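Local coordinates for B-agarase (Saccharophagus degradans, PDB 4BQ2), which hydrolyses beta-1,4 linkages of agarose as a family 50 glycoside hydrolase, an exo-acting beta-agarase of a marine bacterium, at residues A[329-334]-A[357-362]; A[364-369]-A[448-453]; A[385-390]-A[396-401]. All blocks are in the same frame, centred on the assembly; numbering follows the deposited sequence. Where two conformers were deposited one is given.

Interaction 1. Residues A[329-334]-A[357-362]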
loop_
_atom_site.group_PDB
_atom_site.type_symbol
_atom_site.label_atom_id
_atom_site.label_comp_id
_atom_site.label_asym_id
_atom_site.label_seq_id
_atom_site.Cartn_x
_atom_site.Cartn_y
_atom_site.Cartn_z
ATOM N N LYS A 329 30.366 -18.670 6.543
ATOM C CA LYS A 329 29.960 -20.044 6.767
ATOM C C LYS A 329 28.523 -20.319 6.259
ATOM O O LYS A 329 28.268 -21.368 5.660
ATOM C CB LYS A 329 30.227 -20.467 8.225
ATOM C CG LYS A 329 29.057 -20.476 9.195
ATOM C CD LYS A 329 29.442 -21.277 10.441
ATOM C CE LYS A 329 28.250 -21.562 11.350
ATOM N NZ LYS A 329 27.814 -20.353 12.106
ATOM N N SER A 330 27.611 -19.359 6.436
ATOM C CA SER A 330 26.259 -19.486 5.838
ATOM C C SER A 330 26.318 -19.530 4.313
ATOM O O SER A 330 25.718 -20.412 3.672
ATOM C CB SER A 330 25.351 -18.325 6.269
ATOM O OG SER A 330 24.891 -18.497 7.596
ATOM N N PHE A 331 27.049 -18.574 3.744
ATOM C CA PHE A 331 27.154 -18.417 2.297
ATOM C C PHE A 331 27.788 -19.630 1.614
ATOM O O PHE A 331 27.423 -19.948 0.482
ATOM C CB PHE A 331 27.947 -17.149 1.932
ATOM C CG PHE A 331 27.726 -16.698 0.521
ATOM C CD1 PHE A 331 26.622 -15.912 0.193
ATOM C CD2 PHE A 331 28.602 -17.076 -0.498
ATOM C CE1 PHE A 331 26.403 -15.511 -1.119
ATOM C CE2 PHE A 331 28.376 -16.679 -1.807
ATOM C CZ PHE A 331 27.280 -15.888 -2.118
ATOM N N ALA A 332 28.734 -20.289 2.294
ATOM C CA ALA A 332 29.363 -21.514 1.770
ATOM C C ALA A 332 28.393 -22.691 1.653
ATOM O O ALA A 332 28.594 -23.567 0.820
ATOM C CB ALA A 332 30.590 -21.900 2.598
ATOM N N THR A 333 27.345 -22.703 2.480
ATOM C CA THR A 333 26.321 -23.764 2.455
ATOM C C THR A 333 25.205 -23.445 1.457
ATOM O O THR A 333 24.251 -24.202 1.297
ATOM C CB THR A 333 25.662 -23.985 3.829
ATOM O OG1 THR A 333 24.733 -22.910 4.117
ATOM C CG2 THR A 333 26.718 -24.144 4.947
ATOM N N ARG A 334 25.357 -22.323 0.769
ATOM C CA ARG A 334 24.353 -21.830 -0.172
ATOM C C ARG A 334 23.938 -22.830 -1.269
ATOM O O ARG A 334 24.777 -23.521 -1.864
ATOM C CB ARG A 334 24.880 -20.519 -0.705
ATOM C CG ARG A 334 24.418 -20.025 -2.044
ATOM C CD ARG A 334 25.182 -18.723 -2.189
ATOM N NE ARG A 334 24.364 -17.682 -2.778
ATOM C CZ ARG A 334 24.288 -17.467 -4.080
ATOM N NH1 ARG A 334 24.993 -18.231 -4.919
ATOM N NH2 ARG A 334 23.526 -16.481 -4.536
ATOM N N ASN A 357 28.614 -7.747 0.825
ATOM C CA ASN A 357 27.953 -7.395 2.084
ATOM C C ASN A 357 26.487 -6.941 1.887
ATOM O O ASN A 357 25.782 -6.646 2.857
ATOM C CB ASN A 357 28.760 -6.361 2.862
ATOM C CG ASN A 357 28.932 -5.076 2.096
ATOM O OD1 ASN A 357 29.589 -5.035 1.045
ATOM N ND2 ASN A 357 28.312 -4.015 2.600
ATOM N N HIS A 358 26.016 -6.899 0.646
ATOM C CA HIS A 358 24.670 -6.408 0.401
ATOM C C HIS A 358 23.658 -7.551 0.309
ATOM O O HIS A 358 22.485 -7.331 0.022
ATOM C CB HIS A 358 24.637 -5.403 -0.770
ATOM C CG HIS A 358 25.574 -4.244 -0.574
ATOM N ND1 HIS A 358 25.278 -3.177 0.251
ATOM C CD2 HIS A 358 26.821 -4.013 -1.047
ATOM C CE1 HIS A 358 26.292 -2.332 0.260
ATOM N NE2 HIS A 358 27.244 -2.816 -0.520
ATOM N N TYR A 359 24.130 -8.770 0.571
ATOM C CA TYR A 359 23.252 -9.911 0.792
ATOM C C TYR A 359 22.447 -9.745 2.084
ATOM O O TYR A 359 22.887 -9.087 3.030
ATOM C CB TYR A 359 24.040 -11.213 0.832
ATOM C CG TYR A 359 24.402 -11.740 -0.544
ATOM C CD1 TYR A 359 23.415 -12.213 -1.412
ATOM C CD2 TYR A 359 25.742 -11.792 -0.971
ATOM C CE1 TYR A 359 23.745 -12.698 -2.673
ATOM C CE2 TYR A 359 26.069 -12.273 -2.229
ATOM C CZ TYR A 359 25.066 -12.731 -3.066
ATOM O OH TYR A 359 25.397 -13.208 -4.323
ATOM N N ASN A 360 21.262 -10.343 2.087
ATOM C CA ASN A 360 20.330 -10.308 3.206
ATOM C C ASN A 360 19.809 -11.735 3.370
ATOM O O ASN A 360 19.936 -12.571 2.446
ATOM C CB ASN A 360 19.180 -9.332 2.882
ATOM C CG ASN A 360 18.133 -9.239 3.997
ATOM O OD1 ASN A 360 18.444 -9.366 5.182
ATOM N ND2 ASN A 360 16.883 -9.000 3.614
ATOM N N TYR A 361 19.255 -12.032 4.539
ATOM C CA TYR A 361 18.509 -13.274 4.718
ATOM C C TYR A 361 17.212 -12.987 5.471
ATOM O O TYR A 361 17.239 -12.384 6.548
ATOM C CB TYR A 361 19.329 -14.331 5.460
ATOM C CG TYR A 361 18.647 -15.680 5.426
ATOM C CD1 TYR A 361 18.871 -16.569 4.364
ATOM C CD2 TYR A 361 17.735 -16.058 6.422
ATOM C CE1 TYR A 361 18.227 -17.796 4.319
ATOM C CE2 TYR A 361 17.081 -17.293 6.372
ATOM C CZ TYR A 361 17.329 -18.149 5.310
ATOM O OH TYR A 361 16.680 -19.372 5.244
ATOM N N ARG A 362 16.083 -13.421 4.922
ATOM C CA ARG A 362 14.823 -13.300 5.654
ATOM C C ARG A 362 14.361 -14.676 6.145
ATOM O O ARG A 362 14.447 -15.647 5.411
ATOM C CB ARG A 362 13.769 -12.610 4.783
ATOM C CG ARG A 362 14.021 -11.116 4.577
ATOM C CD ARG A 362 14.278 -10.375 5.896
ATOM N NE ARG A 362 14.201 -8.916 5.745
ATOM C CZ ARG A 362 14.886 -8.038 6.474
ATOM N NH1 ARG A 362 15.747 -8.435 7.420
ATOM N NH2 ARG A 362 14.728 -6.736 6.234
#
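Phe-331 reaches from the short helix 328-332 to Tyr-359 on strand 359-362, an outermost strand of a four-stranded antiparallel sheet; helix-to-strand aromatic packing joins the two. The phenyl comes in over one face of the tyrosine ring, with CE1 of Phe-331 3.4 Å from CE2 of Tyr-359. Their planes are inclined at 50°, neither a flat stack nor a T-shaped pair, and the centroids lie 5.0 Å apart. The first torsion of each sends its ring toward the other segment: CG of Phe-331 stands anti to its own nitrogen (chi1 -162°), whereas CG of Tyr-359 stands anti to its carbonyl carbon (chi1 -80°). Aromatic rings suit the place: broad faces fill the space between helix and strand, and the tyrosine's hydroxyl can still find a carbonyl.

Arg-334 lays its aliphatic part on that phenyl, CD sitting 3.5 Å above the Phe-331 ring plane. The chain then bends at chi3, and the guanidinium, oblique to the tyrosine ring, brings NH2 of Arg-334 to 3.8 Å from OH of Tyr-359, a contact rather than a hydrogen bond. NE makes a salt bridge to Glu-374 on strand 373-376, and the phenol bonds to the carbonyl of Pro-349. Just past the helix, Thr-333 turns its hydroxyl back to the last turn, OG1 donating a hydrogen bond to a lone pair of Ser-330 O (2.7 Å).

Interaction 2. Residues A[364-369]-A[448-453]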
loop_
_atom_site.group_PDB
_atom_site.type_symbol
_atom_site.label_atom_id
_atom_site.label_comp_id
_atom_site.label_asym_id
_atom_site.label_seq_id
_atom_site.Cartn_x
_atom_site.Cartn_y
_atom_site.Cartn_z
ATOM N N SER A 364 11.318 -15.362 7.291
ATOM C CA SER A 364 9.905 -15.545 6.969
ATOM C C SER A 364 9.530 -14.622 5.810
ATOM O O SER A 364 10.330 -13.771 5.397
ATOM C CB SER A 364 9.029 -15.248 8.182
ATOM O OG SER A 364 9.223 -13.905 8.585
ATOM N N ALA A 365 8.321 -14.805 5.279
ATOM C CA ALA A 365 7.799 -13.964 4.209
ATOM C C ALA A 365 6.296 -13.944 4.383
ATOM O O ALA A 365 5.735 -14.889 4.933
ATOM C CB ALA A 365 8.153 -14.545 2.843
ATOM N N HIS A 366 5.634 -12.885 3.924
ATOM C CA HIS A 366 4.169 -12.861 4.001
ATOM C C HIS A 366 3.615 -13.730 2.885
ATOM O O HIS A 366 2.695 -14.529 3.101
ATOM C CB HIS A 366 3.630 -11.436 3.885
ATOM C CG HIS A 366 2.156 -11.359 3.613
ATOM N ND1 HIS A 366 1.207 -11.278 4.621
ATOM C CD2 HIS A 366 1.469 -11.321 2.449
ATOM C CE1 HIS A 366 0.001 -11.180 4.076
ATOM N NE2 HIS A 366 0.135 -11.202 2.762
ATOM N N SER A 367 4.183 -13.582 1.693
ATOM C CA SER A 367 3.705 -14.339 0.527
ATOM C C SER A 367 4.802 -14.391 -0.512
ATOM O O SER A 367 5.757 -13.614 -0.453
ATOM C CB SER A 367 2.455 -13.670 -0.047
ATOM O OG SER A 367 2.760 -12.348 -0.463
ATOM N N GLY A 368 4.667 -15.311 -1.469
ATOM C CA GLY A 368 5.674 -15.508 -2.516
ATOM C C GLY A 368 6.042 -16.984 -2.564
ATOM O O GLY A 368 5.581 -17.762 -1.723
ATOM N N PRO A 369 6.869 -17.391 -3.550
ATOM C CA PRO A 369 7.210 -18.816 -3.726
ATOM C C PRO A 369 8.130 -19.350 -2.627
ATOM O O PRO A 369 8.214 -20.561 -2.435
ATOM C CB PRO A 369 7.923 -18.854 -5.087
ATOM C CG PRO A 369 8.420 -17.459 -5.320
ATOM C CD PRO A 369 7.458 -16.536 -4.597
ATOM N N ALA A 448 -10.698 -12.841 7.763
ATOM C CA ALA A 448 -10.015 -12.469 6.505
ATOM C C ALA A 448 -8.797 -11.613 6.807
ATOM O O ALA A 448 -8.569 -10.569 6.165
ATOM C CB ALA A 448 -10.959 -11.734 5.554
ATOM N N ASP A 449 -8.033 -12.053 7.807
ATOM C CA ASP A 449 -6.878 -11.313 8.286
ATOM C C ASP A 449 -5.822 -11.318 7.193
ATOM O O ASP A 449 -5.400 -12.395 6.717
ATOM C CB ASP A 449 -6.304 -11.974 9.538
ATOM C CG ASP A 449 -7.299 -12.063 10.665
ATOM O OD1 ASP A 449 -8.162 -11.163 10.811
ATOM O OD2 ASP A 449 -7.193 -13.049 11.428
ATOM N N PHE A 450 -5.399 -10.117 6.808
ATOM C CA PHE A 450 -4.465 -9.961 5.725
ATOM C C PHE A 450 -2.990 -10.037 6.139
ATOM O O PHE A 450 -2.301 -11.027 5.876
ATOM C CB PHE A 450 -4.752 -8.682 4.924
ATOM C CG PHE A 450 -3.961 -8.631 3.659
ATOM C CD1 PHE A 450 -4.299 -9.474 2.595
ATOM C CD2 PHE A 450 -2.814 -7.835 3.563
ATOM C CE1 PHE A 450 -3.544 -9.492 1.438
ATOM C CE2 PHE A 450 -2.060 -7.839 2.392
ATOM C CZ PHE A 450 -2.422 -8.678 1.334
ATOM N N TRP A 451 -2.480 -8.986 6.761
ATOM C CA TRP A 451 -1.059 -8.986 7.176
ATOM C C TRP A 451 -0.737 -10.013 8.281
ATOM O O TRP A 451 0.408 -10.444 8.418
ATOM C CB TRP A 451 -0.653 -7.580 7.613
ATOM C CG TRP A 451 -0.633 -6.532 6.510
ATOM C CD1 TRP A 451 -1.333 -5.347 6.489
ATOM C CD2 TRP A 451 0.161 -6.551 5.309
ATOM N NE1 TRP A 451 -1.035 -4.640 5.352
ATOM C CE2 TRP A 451 -0.127 -5.361 4.603
ATOM C CE3 TRP A 451 1.073 -7.472 4.754
ATOM C CZ2 TRP A 451 0.471 -5.054 3.363
ATOM C CZ3 TRP A 451 1.676 -7.168 3.527
ATOM C CH2 TRP A 451 1.371 -5.964 2.845
ATOM N N GLY A 452 -1.739 -10.406 9.066
ATOM C CA GLY A 452 -1.529 -11.280 10.220
ATOM C C GLY A 452 -2.767 -11.349 11.075
ATOM O O GLY A 452 -3.717 -10.580 10.876
ATOM N N ALA A 453 -2.776 -12.270 12.032
ATOM C CA ALA A 453 -3.919 -12.424 12.934
ATOM C C ALA A 453 -4.062 -11.202 13.851
ATOM O O ALA A 453 -3.074 -10.506 14.145
ATOM C CB ALA A 453 -3.755 -13.684 13.774
#
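His-366 enters an aromatic cluster with Phe-450 and Trp-451, formed where two irregular loops of this glycoside hydrolase meet: one between strands 359-362 and 373-376, the other between strands 443-444 and 454-455. From the backbone, CB points at the opposing loop, and a chi1 of 166° sets CG anti to the main-chain nitrogen, sending the imidazole toward that loop. CG itself lies 4.2 Å from Trp-451 CE3. One step farther, ND1 of His-366 comes within 3.8 Å of the same CE3, which stands over one face of the imidazole. The indole thus presents the edge of its six-membered ring to that face, in an edge-to-face pair with planes 59° apart. At the far side of the ring, NE2 of His-366 lies over a face of the Phe-450 phenyl, 3.9 Å from CZ, the two planes being oblique to each other. NE2 also makes a weak hydrogen bond to the carbonyl of Asn-130.

Histidine suits this place: it is flat enough to lie against both aromatics on one side, while NE2 can bond to one carbonyl and the polarised C-H of CE1 meets another. Trp-451 has its own polar partner, NE1 bonding to Glu-491, and its side chain is close to a bound glycerol, probably from the crystallisation liquor. Between ND1 and NE2, CE1 of His-366 makes a short carbon-to-oxygen approach to Phe-450 O at the ring edge, 2.9 Å.

Interaction 3. Residues A[385-390]-A[396-401]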
loop_
_atom_site.group_PDB
_atom_site.type_symbol
_atom_site.label_atom_id
_atom_site.label_comp_id
_atom_site.label_asym_id
_atom_site.label_seq_id
_atom_site.Cartn_x
_atom_site.Cartn_y
_atom_site.Cartn_z
ATOM N N ARG A 385 28.505 1.643 -4.398
ATOM C CA ARG A 385 29.069 2.042 -5.693
ATOM C C ARG A 385 29.188 3.543 -5.817
ATOM O O ARG A 385 30.199 4.038 -6.321
ATOM C CB ARG A 385 28.217 1.541 -6.863
ATOM C CG ARG A 385 28.330 0.033 -7.112
ATOM C CD ARG A 385 27.479 -0.316 -8.338
ATOM N NE ARG A 385 27.701 -1.678 -8.815
ATOM C CZ ARG A 385 26.812 -2.671 -8.808
ATOM N NH1 ARG A 385 25.592 -2.503 -8.321
ATOM N NH2 ARG A 385 27.152 -3.864 -9.297
ATOM N N LYS A 386 28.161 4.279 -5.382
ATOM C CA LYS A 386 28.160 5.758 -5.497
ATOM C C LYS A 386 29.092 6.482 -4.554
ATOM O O LYS A 386 29.759 7.455 -4.956
ATOM C CB LYS A 386 26.764 6.345 -5.243
ATOM C CG LYS A 386 25.817 6.294 -6.424
ATOM C CD LYS A 386 24.429 6.866 -6.089
ATOM C CE LYS A 386 24.458 8.361 -5.815
ATOM N NZ LYS A 386 23.088 8.976 -5.898
ATOM N N TYR A 387 29.102 6.042 -3.297
ATOM C CA TYR A 387 29.750 6.821 -2.249
ATOM C C TYR A 387 31.040 6.223 -1.767
ATOM O O TYR A 387 31.800 6.897 -1.062
ATOM C CB TYR A 387 28.789 7.077 -1.063
ATOM C CG TYR A 387 27.537 7.844 -1.461
ATOM C CD1 TYR A 387 27.620 9.016 -2.197
ATOM C CD2 TYR A 387 26.274 7.404 -1.079
ATOM C CE1 TYR A 387 26.477 9.732 -2.569
ATOM C CE2 TYR A 387 25.119 8.103 -1.452
ATOM C CZ TYR A 387 25.246 9.283 -2.188
ATOM O OH TYR A 387 24.141 9.992 -2.538
ATOM N N GLY A 388 31.284 4.967 -2.159
ATOM C CA GLY A 388 32.485 4.234 -1.789
ATOM C C GLY A 388 32.611 4.128 -0.279
ATOM O O GLY A 388 31.620 4.300 0.449
ATOM N N GLU A 389 33.837 3.877 0.190
ATOM C CA GLU A 389 34.132 3.808 1.629
ATOM C C GLU A 389 35.294 4.689 2.115
ATOM O O GLU A 389 36.433 4.529 1.663
ATOM C CB GLU A 389 34.379 2.368 2.036
ATOM C CG GLU A 389 33.145 1.514 1.922
ATOM C CD GLU A 389 33.332 0.186 2.595
ATOM O OE1 GLU A 389 34.339 -0.479 2.286
ATOM O OE2 GLU A 389 32.505 -0.191 3.445
ATOM N N THR A 390 34.994 5.624 3.015
ATOM C CA THR A 390 36.015 6.423 3.716
ATOM C C THR A 390 36.322 5.808 5.079
ATOM O O THR A 390 37.262 6.231 5.792
ATOM C CB THR A 390 35.576 7.901 3.844
ATOM O OG1 THR A 390 35.726 8.524 2.561
ATOM C CG2 THR A 390 36.452 8.666 4.822
ATOM N N LEU A 396 26.691 4.381 4.146
ATOM C CA LEU A 396 25.411 4.490 4.899
ATOM C C LEU A 396 25.314 5.845 5.581
ATOM O O LEU A 396 24.264 6.486 5.555
ATOM C CB LEU A 396 25.261 3.371 5.934
ATOM C CG LEU A 396 25.354 1.988 5.318
ATOM C CD1 LEU A 396 25.546 0.978 6.435
ATOM C CD2 LEU A 396 24.088 1.674 4.508
ATOM N N ASP A 397 26.399 6.282 6.230
ATOM C CA ASP A 397 26.396 7.604 6.814
ATOM C C ASP A 397 26.201 8.687 5.735
ATOM O O ASP A 397 25.444 9.633 5.945
ATOM C CB ASP A 397 27.676 7.863 7.607
ATOM C CG ASP A 397 27.792 6.953 8.814
ATOM O OD1 ASP A 397 26.749 6.472 9.332
ATOM O OD2 ASP A 397 28.925 6.699 9.227
ATOM N N LYS A 398 26.889 8.540 4.592
ATOM C CA LYS A 398 26.705 9.485 3.487
ATOM C C LYS A 398 25.268 9.436 2.953
ATOM O O LYS A 398 24.656 10.488 2.665
ATOM C CB LYS A 398 27.642 9.147 2.324
ATOM C CG LYS A 398 27.491 10.121 1.159
ATOM C CD LYS A 398 28.017 11.513 1.487
ATOM C CE LYS A 398 28.344 12.347 0.229
ATOM N NZ LYS A 398 28.749 13.706 0.690
ATOM N N TRP A 399 24.715 8.225 2.839
ATOM C CA TRP A 399 23.306 8.114 2.406
ATOM C C TRP A 399 22.389 8.906 3.371
ATOM O O TRP A 399 21.515 9.647 2.929
ATOM C CB TRP A 399 22.895 6.633 2.319
ATOM C CG TRP A 399 21.413 6.416 2.070
ATOM C CD1 TRP A 399 20.700 6.704 0.927
ATOM C CD2 TRP A 399 20.491 5.854 2.992
ATOM N NE1 TRP A 399 19.372 6.339 1.098
ATOM C CE2 TRP A 399 19.219 5.822 2.355
ATOM C CE3 TRP A 399 20.604 5.385 4.303
ATOM C CZ2 TRP A 399 18.079 5.327 2.992
ATOM C CZ3 TRP A 399 19.464 4.907 4.952
ATOM C CH2 TRP A 399 18.209 4.877 4.272
ATOM N N ARG A 400 22.608 8.756 4.676
ATOM C CA ARG A 400 21.765 9.460 5.664
ATOM C C ARG A 400 21.892 10.989 5.551
ATOM O O ARG A 400 20.890 11.714 5.600
ATOM C CB ARG A 400 22.029 8.948 7.096
ATOM C CG ARG A 400 21.714 7.455 7.261
ATOM C CD ARG A 400 21.707 6.977 8.713
ATOM N NE ARG A 400 22.253 5.623 8.807
ATOM C CZ ARG A 400 23.444 5.331 9.325
ATOM N NH1 ARG A 400 24.200 6.289 9.847
ATOM N NH2 ARG A 400 23.865 4.085 9.353
ATOM N N GLU A 401 23.121 11.471 5.361
ATOM C CA GLU A 401 23.357 12.910 5.224
ATOM C C GLU A 401 22.721 13.458 3.962
ATOM O O GLU A 401 22.024 14.466 4.012
ATOM C CB GLU A 401 24.855 13.245 5.224
ATOM C CG GLU A 401 25.078 14.745 5.052
ATOM C CD GLU A 401 26.524 15.145 5.240
ATOM O OE1 GLU A 401 27.052 14.920 6.340
ATOM O OE2 GLU A 401 27.108 15.692 4.286
#
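Tyr-387 and Lys-398 meet across two consecutive helices, 378-387 and 394-410, joined by a short loop. The two side chains cross at about a right angle, and the lysine runs over the phenol face with its methylenes. CG of Lys-398 makes a CH-pi contact, 3.5 Å from the centroid of the Tyr-387 ring and only 15° off the ring normal. A chi1 near 180° (-179°) places CG over the ring, and the bend at chi2 (70°) carries the rest of the lysine chain away. Farther along, CE of Lys-398 is still 4.2 Å from CD1 of Tyr-387. Lysine suits the place because its methylenes pack on an aromatic face while its ammonium end can lead away from the packing.

The opposite face of the tyrosine lies against its own helix, with CB of Lys-386 4.0 Å above the Tyr-387 ring plane and over its centre, so the ring is sandwiched between aliphatic groups. Outside the two segments, Tyr-387 also touches Arg-229 of helix 222-235 and Val-402 one turn along the second helix. Gly-388 lets the chain leave the first helix with a positive phi, which glycine adopts easily. Trp-399 turns its indole elsewhere, NE1 bonding to Tyr-379, and offers the tyrosine its backbone instead: CA of Trp-399 is 4.3 Å from CE2 of Tyr-387.

In the fold
Followed from the N terminus, the chain first closes interaction 1, where helix 328-332 is joined to strand 359-362 after a loop of 22 residues. The strand runs almost directly into the first segment of interaction 2, which waits until 448-453 for its partner. Within that long excursion the chain adds strand 373-376 and then makes interaction 3, a short local loop closed between helices 378-387 and 394-410. Interaction 3 is therefore enclosed by interaction 2, while interaction 1 precedes both. Interactions 1 and 3 sit on the same side of the molecule, with nearest atoms about 6 Å apart; interaction 2, between two loops, lies nearer the chain's centre.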